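Local coordinates for serine protease inhibitor 4, isoform B (Drosophila melanogaster, PDB 4P0F), which probably inhibits serine proteases, and perhaps cysteine proteases, as a member of the serpin family, and is seen here in its cleaved form, at residues Val21-Val35 and Ala276-Leu289. Sequence-based numbering, arbitrary orientation.
Sequences VYGKLSGQKPGENIV and AEFQVELSEVFQKL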
# COMPACT_ATOMS: atom_id res chain seq x y z
N VAL A 21 8.72 4.73 2.49
CA VAL A 21 7.91 5.20 1.36
C VAL A 21 7.03 6.39 1.78
O VAL A 21 6.95 7.40 1.06
CB VAL A 21 7.03 4.05 0.81
CG1 VAL A 21 6.01 4.58 -0.19
CG2 VAL A 21 7.91 2.99 0.15
N TYR A 22 6.41 6.28 2.94
CA TYR A 22 5.54 7.33 3.48
C TYR A 22 6.33 8.64 3.57
O TYR A 22 5.84 9.70 3.17
CB TYR A 22 5.00 6.88 4.85
CG TYR A 22 4.05 7.80 5.58
CD1 TYR A 22 2.95 8.38 4.95
CD2 TYR A 22 4.20 8.02 6.95
CE1 TYR A 22 2.07 9.19 5.65
CE2 TYR A 22 3.33 8.82 7.65
CZ TYR A 22 2.27 9.41 7.01
OH TYR A 22 1.43 10.20 7.75
N GLY A 23 7.56 8.56 4.06
CA GLY A 23 8.39 9.73 4.16
C GLY A 23 8.69 10.37 2.82
O GLY A 23 8.64 11.59 2.69
N LYS A 24 9.02 9.56 1.81
CA LYS A 24 9.31 10.09 0.49
C LYS A 24 8.05 10.62 -0.21
O LYS A 24 8.11 11.59 -0.96
CB LYS A 24 9.97 9.03 -0.40
CG LYS A 24 11.32 8.52 0.12
CD LYS A 24 12.27 9.65 0.48
CE LYS A 24 13.60 9.08 0.95
NZ LYS A 24 14.51 10.12 1.46
N LEU A 25 6.90 9.99 0.04
CA LEU A 25 5.65 10.45 -0.57
C LEU A 25 5.19 11.75 0.06
O LEU A 25 4.71 12.64 -0.64
CB LEU A 25 4.55 9.40 -0.41
CG LEU A 25 4.66 8.15 -1.28
CD1 LEU A 25 3.57 7.15 -0.91
CD2 LEU A 25 4.57 8.50 -2.77
N SER A 26 5.32 11.85 1.38
CA SER A 26 4.92 13.06 2.09
C SER A 26 5.75 14.25 1.62
O SER A 26 5.24 15.36 1.50
CB SER A 26 5.08 12.87 3.60
OG SER A 26 4.17 11.88 4.08
N GLY A 27 7.03 14.02 1.37
CA GLY A 27 7.89 15.05 0.82
C GLY A 27 7.49 15.41 -0.60
O GLY A 27 7.58 16.57 -0.99
N GLN A 28 7.05 14.43 -1.38
CA GLN A 28 6.69 14.66 -2.78
C GLN A 28 5.31 15.31 -2.89
O GLN A 28 5.04 16.04 -3.84
CB GLN A 28 6.73 13.34 -3.57
CG GLN A 28 6.68 13.51 -5.09
CD GLN A 28 6.58 12.18 -5.86
OE1 GLN A 28 7.20 11.18 -5.48
NE2 GLN A 28 5.80 12.18 -6.94
N LYS A 29 4.43 15.03 -1.92
CA LYS A 29 3.04 15.49 -1.96
C LYS A 29 2.58 15.98 -0.58
O LYS A 29 1.75 15.34 0.07
CB LYS A 29 2.12 14.36 -2.45
CG LYS A 29 2.61 13.65 -3.71
CD LYS A 29 1.57 13.64 -4.81
CE LYS A 29 2.05 12.82 -6.00
NZ LYS A 29 0.95 12.06 -6.65
N PRO A 30 3.11 17.14 -0.13
CA PRO A 30 3.03 17.60 1.26
C PRO A 30 1.62 17.89 1.82
O PRO A 30 1.41 17.61 3.00
CB PRO A 30 3.86 18.89 1.25
CG PRO A 30 3.90 19.31 -0.18
CD PRO A 30 3.91 18.05 -0.96
N GLY A 31 0.71 18.43 1.02
CA GLY A 31 -0.58 18.85 1.53
C GLY A 31 -1.74 17.93 1.21
O GLY A 31 -2.90 18.34 1.27
N GLU A 32 -1.42 16.68 0.88
CA GLU A 32 -2.41 15.73 0.37
C GLU A 32 -2.72 14.61 1.34
O GLU A 32 -1.85 14.19 2.11
CB GLU A 32 -1.92 15.12 -0.95
CG GLU A 32 -1.94 16.10 -2.11
CD GLU A 32 -1.53 15.46 -3.42
OE1 GLU A 32 -1.73 14.24 -3.59
OE2 GLU A 32 -0.99 16.18 -4.30
N ASN A 33 -3.95 14.11 1.29
CA ASN A 33 -4.32 12.93 2.05
C ASN A 33 -3.79 11.67 1.40
O ASN A 33 -4.49 10.96 0.68
CB ASN A 33 -5.84 12.84 2.19
CG ASN A 33 -6.41 13.96 3.03
OD1 ASN A 33 -5.67 14.70 3.68
ND2 ASN A 33 -7.72 14.11 3.01
N ILE A 34 -2.54 11.37 1.69
CA ILE A 34 -1.89 10.21 1.13
C ILE A 34 -2.54 8.92 1.63
O ILE A 34 -2.85 8.80 2.81
CB ILE A 34 -0.39 10.23 1.50
CG1 ILE A 34 0.27 11.44 0.83
CG2 ILE A 34 0.31 8.93 1.08
CD1 ILE A 34 1.68 11.72 1.30
N VAL A 35 -2.75 7.97 0.73
CA VAL A 35 -3.08 6.61 1.13
C VAL A 35 -2.39 5.68 0.16
O VAL A 35 -2.34 5.96 -1.03
CB VAL A 35 -4.62 6.34 1.16
CG1 VAL A 35 -5.29 6.66 -0.17
CG2 VAL A 35 -4.90 4.89 1.58
N ALA A 276 -10.47 8.84 0.94
CA ALA A 276 -9.31 9.40 0.28
C ALA A 276 -8.94 8.53 -0.91
O ALA A 276 -9.17 7.32 -0.91
CB ALA A 276 -8.15 9.53 1.25
N GLU A 277 -8.40 9.16 -1.95
CA GLU A 277 -7.91 8.46 -3.13
C GLU A 277 -6.56 9.07 -3.46
O GLU A 277 -6.40 10.28 -3.37
CB GLU A 277 -8.86 8.60 -4.31
CG GLU A 277 -10.33 8.57 -3.94
CD GLU A 277 -11.24 8.52 -5.16
OE1 GLU A 277 -10.76 8.13 -6.24
OE2 GLU A 277 -12.43 8.88 -5.02
N PHE A 278 -5.60 8.24 -3.87
CA PHE A 278 -4.25 8.71 -4.11
C PHE A 278 -3.64 7.90 -5.24
O PHE A 278 -3.85 6.69 -5.33
CB PHE A 278 -3.42 8.57 -2.84
CG PHE A 278 -2.01 9.09 -2.96
CD1 PHE A 278 -1.76 10.46 -2.99
CD2 PHE A 278 -0.94 8.22 -3.01
CE1 PHE A 278 -0.48 10.93 -3.09
CE2 PHE A 278 0.34 8.71 -3.10
CZ PHE A 278 0.57 10.05 -3.14
N GLN A 279 -2.92 8.59 -6.11
CA GLN A 279 -2.21 7.92 -7.19
C GLN A 279 -0.86 8.58 -7.39
O GLN A 279 -0.72 9.80 -7.25
CB GLN A 279 -3.02 7.95 -8.48
CG GLN A 279 -3.30 9.31 -9.06
CD GLN A 279 -4.21 9.23 -10.29
OE1 GLN A 279 -5.40 8.95 -10.17
NE2 GLN A 279 -3.63 9.44 -11.46
N VAL A 280 0.13 7.76 -7.71
CA VAL A 280 1.49 8.22 -7.86
C VAL A 280 2.29 7.26 -8.73
O VAL A 280 2.05 6.05 -8.71
CB VAL A 280 2.19 8.36 -6.47
CG1 VAL A 280 2.28 7.01 -5.78
CG2 VAL A 280 3.55 9.00 -6.61
N GLU A 281 3.21 7.82 -9.51
CA GLU A 281 4.19 7.02 -10.23
C GLU A 281 5.42 6.99 -9.31
O GLU A 281 5.91 8.04 -8.88
CB GLU A 281 4.48 7.61 -11.62
CG GLU A 281 5.17 6.64 -12.59
CD GLU A 281 6.63 6.42 -12.26
OE1 GLU A 281 7.26 7.37 -11.76
OE2 GLU A 281 7.15 5.32 -12.52
N LEU A 282 5.88 5.79 -8.97
CA LEU A 282 6.80 5.59 -7.85
C LEU A 282 8.29 5.58 -8.22
O LEU A 282 9.13 5.31 -7.36
CB LEU A 282 6.46 4.28 -7.14
CG LEU A 282 5.22 4.28 -6.25
CD1 LEU A 282 4.89 2.88 -5.79
CD2 LEU A 282 5.43 5.18 -5.04
N SER A 283 8.64 5.90 -9.47
CA SER A 283 10.04 5.87 -9.89
C SER A 283 10.92 6.75 -9.01
O SER A 283 12.01 6.35 -8.59
CB SER A 283 10.19 6.32 -11.35
OG SER A 283 9.64 5.35 -12.22
N GLU A 284 10.45 7.96 -8.73
CA GLU A 284 11.22 8.91 -7.94
C GLU A 284 11.42 8.39 -6.51
O GLU A 284 12.53 8.49 -5.97
CB GLU A 284 10.53 10.27 -7.94
CG GLU A 284 11.33 11.38 -7.26
CD GLU A 284 10.55 12.69 -7.20
OE1 GLU A 284 9.68 12.90 -8.05
OE2 GLU A 284 10.82 13.49 -6.28
N VAL A 285 10.37 7.83 -5.91
CA VAL A 285 10.48 7.26 -4.57
C VAL A 285 11.52 6.13 -4.56
O VAL A 285 12.39 6.09 -3.68
CB VAL A 285 9.11 6.73 -4.06
CG1 VAL A 285 9.28 5.80 -2.87
CG2 VAL A 285 8.21 7.89 -3.70
N PHE A 286 11.45 5.24 -5.54
CA PHE A 286 12.41 4.13 -5.60
C PHE A 286 13.83 4.62 -5.79
O PHE A 286 14.76 4.08 -5.18
CB PHE A 286 12.05 3.15 -6.71
CG PHE A 286 11.08 2.09 -6.29
CD1 PHE A 286 9.80 2.43 -5.88
CD2 PHE A 286 11.43 0.76 -6.31
CE1 PHE A 286 8.91 1.45 -5.50
CE2 PHE A 286 10.55 -0.21 -5.93
CZ PHE A 286 9.28 0.14 -5.52
N GLN A 287 14.01 5.64 -6.62
CA GLN A 287 15.33 6.22 -6.80
C GLN A 287 15.87 6.81 -5.49
O GLN A 287 17.04 6.62 -5.14
CB GLN A 287 15.28 7.29 -7.88
CG GLN A 287 15.09 6.71 -9.27
CD GLN A 287 14.75 7.75 -10.30
OE1 GLN A 287 14.25 8.83 -9.97
NE2 GLN A 287 15.02 7.45 -11.56
N LYS A 288 15.01 7.51 -4.76
CA LYS A 288 15.42 8.12 -3.50
C LYS A 288 15.68 7.08 -2.42
O LYS A 288 16.35 7.38 -1.43
CB LYS A 288 14.36 9.10 -3.02
CG LYS A 288 14.30 10.37 -3.84
CD LYS A 288 13.12 11.21 -3.40
CE LYS A 288 13.03 12.53 -4.16
NZ LYS A 288 11.84 13.31 -3.70
N LEU A 289 15.16 5.87 -2.60
CA LEU A 289 15.43 4.77 -1.68
C LEU A 289 16.55 3.86 -2.19
O LEU A 289 16.74 2.76 -1.69
CB LEU A 289 14.15 3.96 -1.43
CG LEU A 289 13.05 4.74 -0.71
CD1 LEU A 289 11.79 3.92 -0.58
CD2 LEU A 289 13.51 5.19 0.65
O HOH W 1 9.50 11.28 -3.98
O HOH W 2 10.36 13.18 -0.89
O HOH W 3 7.69 8.75 -6.92
O HOH W 4 -5.50 12.30 -1.61
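V285 is the knob of the apolar packing: its side chain sits among V21, K24, L25 and Q28 of helix 21-28, with CG2 3.8 Å from L25 CD2. That same L25 methyl also reaches V280 and L282, bridging strand 276-281 and the helix after it, whose axis runs at 125° to helix 21-28. F278 fills the other end. Its CG stands anti to the backbone N (chi1 -177°), which sends the ring off the strand toward the loop that follows helix 21-28. I34 lies over one ring face, CG1 4.0 Å from F278 CE1, while E32 OE1 approaches the edge in plane, 3.6 Å from the same carbon. K29 slants past the ring and ends with NZ 2.9 Å from Q279 O.

Among the polar groups, the Q28 amide stacks on the E284 carboxylate, planes 11° apart. K288 NZ forms a salt bridge to E284 OE2 (2.8 Å), coming in on the anti side. Water joins the segments: one links Q28 OE1 to K288 NZ, another K24 O to K288 NZ, a third N33 O to E277 O. The N33 amide itself is held by V378 and R379.

V35 O, 3.3 Å from F278 CD2, is buried without a polar partner. Helix 21-28 thus packs on V280, L282, V285 and L289, while residues 29-35 close around F278: shape-matched apolar packing joins the parts, and water and long polar side chains bridge the rest.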